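Local coordinates for protein aminotransferase class-III (Sphaerobacter thermophilus DSM 20745, PDB 6K8H) that belongs to the class-III aminotransferases, omega-transaminases of the fold-type I family of pyridoxal-phosphate-dependent enzymes, at residues Gln166-Pro171 with Phe176-Pro181. Residues are numbered along the deposited sequence; the frame is centred on the assembly and turned at random.
Sequences QSSGKP and FPVATP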
loop_
_atom_site.group_PDB
_atom_site.type_symbol
_atom_site.label_atom_id
_atom_site.label_comp_id
_atom_site.label_asym_id
_atom_site.label_seq_id
_atom_site.Cartn_x
_atom_site.Cartn_y
_atom_site.Cartn_z
ATOM N N GLN B 166 -20.373 -0.071 -4.844
ATOM C CA GLN B 166 -21.722 -0.602 -4.727
ATOM C C GLN B 166 -22.640 0.301 -5.542
ATOM O O GLN B 166 -22.768 1.494 -5.243
ATOM C CB GLN B 166 -22.162 -0.675 -3.262
ATOM C CG GLN B 166 -23.659 -0.680 -3.088
ATOM C CD GLN B 166 -24.097 -1.361 -1.818
ATOM O OE1 GLN B 166 -23.287 -1.974 -1.118
ATOM N NE2 GLN B 166 -25.389 -1.258 -1.508
ATOM N N SER B 167 -23.241 -0.256 -6.588
ATOM C CA SER B 167 -24.175 0.500 -7.413
ATOM C C SER B 167 -25.334 1.025 -6.560
ATOM O O SER B 167 -25.779 0.377 -5.607
ATOM C CB SER B 167 -24.702 -0.370 -8.556
ATOM O OG SER B 167 -25.526 0.388 -9.420
ATOM N N SER B 168 -25.807 2.232 -6.904
ATOM C CA SER B 168 -27.086 2.708 -6.381
ATOM C C SER B 168 -28.225 1.735 -6.646
ATOM O O SER B 168 -29.201 1.707 -5.888
ATOM C CB SER B 168 -27.402 4.093 -6.951
ATOM O OG SER B 168 -27.953 4.001 -8.252
ATOM N N GLY B 169 -28.138 0.940 -7.709
ATOM C CA GLY B 169 -29.208 0.022 -8.086
ATOM C C GLY B 169 -30.042 0.478 -9.265
ATOM O O GLY B 169 -30.586 -0.366 -9.975
ATOM N N LYS B 170 -30.262 1.784 -9.406
ATOM C CA LYS B 170 -31.121 2.337 -10.442
ATOM C C LYS B 170 -30.371 3.462 -11.142
ATOM O O LYS B 170 -29.554 4.147 -10.520
ATOM C CB LYS B 170 -32.448 2.845 -9.857
ATOM C CG LYS B 170 -32.285 3.884 -8.773
ATOM C CD LYS B 170 -33.620 4.467 -8.327
ATOM C CE LYS B 170 -33.399 5.513 -7.234
ATOM N NZ LYS B 170 -34.667 6.069 -6.669
ATOM N N PRO B 171 -30.600 3.660 -12.435
ATOM C CA PRO B 171 -29.921 4.756 -13.136
ATOM C C PRO B 171 -30.483 6.114 -12.747
ATOM O O PRO B 171 -31.552 6.239 -12.146
ATOM C CB PRO B 171 -30.186 4.456 -14.610
ATOM C CG PRO B 171 -31.444 3.654 -14.603
ATOM C CD PRO B 171 -31.436 2.849 -13.337
ATOM N N PHE B 176 -28.240 6.657 -17.211
ATOM C CA PHE B 176 -26.885 6.183 -16.984
ATOM C C PHE B 176 -26.686 5.849 -15.511
ATOM O O PHE B 176 -27.471 6.277 -14.657
ATOM C CB PHE B 176 -25.871 7.251 -17.412
ATOM C CG PHE B 176 -25.917 7.577 -18.876
ATOM C CD1 PHE B 176 -25.818 6.572 -19.826
ATOM C CD2 PHE B 176 -26.065 8.893 -19.302
ATOM C CE1 PHE B 176 -25.860 6.870 -21.174
ATOM C CE2 PHE B 176 -26.108 9.207 -20.649
ATOM C CZ PHE B 176 -26.006 8.190 -21.591
ATOM N N PRO B 177 -25.644 5.084 -15.171
ATOM C CA PRO B 177 -25.393 4.782 -13.757
ATOM C C PRO B 177 -25.097 6.051 -12.969
ATOM O O PRO B 177 -24.706 7.080 -13.523
ATOM C CB PRO B 177 -24.179 3.842 -13.801
ATOM C CG PRO B 177 -24.201 3.256 -15.178
ATOM C CD PRO B 177 -24.697 4.378 -16.050
ATOM N N VAL B 178 -25.304 5.965 -11.646
ATOM C CA VAL B 178 -25.125 7.073 -10.708
ATOM C C VAL B 178 -23.760 6.963 -10.040
ATOM O O VAL B 178 -23.341 5.866 -9.643
ATOM C CB VAL B 178 -26.242 7.078 -9.639
ATOM C CG1 VAL B 178 -25.942 8.095 -8.529
ATOM C CG2 VAL B 178 -27.599 7.359 -10.262
ATOM N N ALA B 179 -23.103 8.112 -9.871
ATOM C CA ALA B 179 -21.821 8.145 -9.142
ATOM C C ALA B 179 -22.229 8.172 -7.670
ATOM O O ALA B 179 -22.729 9.202 -7.213
ATOM C CB ALA B 179 -21.037 9.372 -9.522
ATOM N N THR B 180 -22.015 7.064 -6.969
ATOM C CA THR B 180 -22.502 6.938 -5.578
ATOM C C THR B 180 -21.326 6.778 -4.618
ATOM O O THR B 180 -20.349 6.092 -4.963
ATOM C CB THR B 180 -23.469 5.756 -5.439
ATOM O OG1 THR B 180 -24.253 5.654 -6.626
ATOM C CG2 THR B 180 -24.394 5.900 -4.255
ATOM N N PRO B 181 -21.407 7.349 -3.406
ATOM C CA PRO B 181 -20.299 7.230 -2.452
ATOM C C PRO B 181 -20.171 5.816 -1.912
ATOM O O PRO B 181 -21.159 5.164 -1.569
ATOM C CB PRO B 181 -20.684 8.207 -1.338
ATOM C CG PRO B 181 -22.157 8.277 -1.399
ATOM C CD PRO B 181 -22.541 8.103 -2.848
HETATM O O HOH W 1 -20.559 2.782 -3.734
HETATM O O HOH W 2 -24.506 3.336 -9.233
HETATM O O HOH W 3 -26.809 3.345 -10.840
#
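Ser168 lays its side chain between Val178 and Thr180: its CB lies 3.5 Å from Thr180 OG1, and its OG sits 3.8 Å from Val178 CB. With Val178 CG1 anti to the backbone N (chi1 171°), CG2 lies beside that N, anti to the carbonyl carbon, and reaches both Ser168 OG and, at 3.8 Å, the Lys170 carbonyl O. Pro171 brings CB to 3.3 Å from Phe176 O, where the two arms of the loop come nearest. No direct hydrogen bond joins the segments; waters do it instead. One accepts from Ser168 N and donates to Val178 O, a second links Lys170 O to Val178 N, and a third Gln166 N to Pro181 O, the last bond being weak. Val178 O also receives Thr180 OG1 from above its carbonyl plane, and Ser164 OG. Ser167 OG accepts from Gly169 N (3.2 Å, 163°), an ST turn, and also bonds Asp151 and Arg387. Both arms belong to one surface loop between helices 159-162 and 188-192, with Pro177 and Ala179 resting on Val196 of an outer sheet strand. With few carbon-to-oxygen contacts from Ser168, Val178 and Pro171, the pairing probably depends more on bridging water than on buried apolar surface.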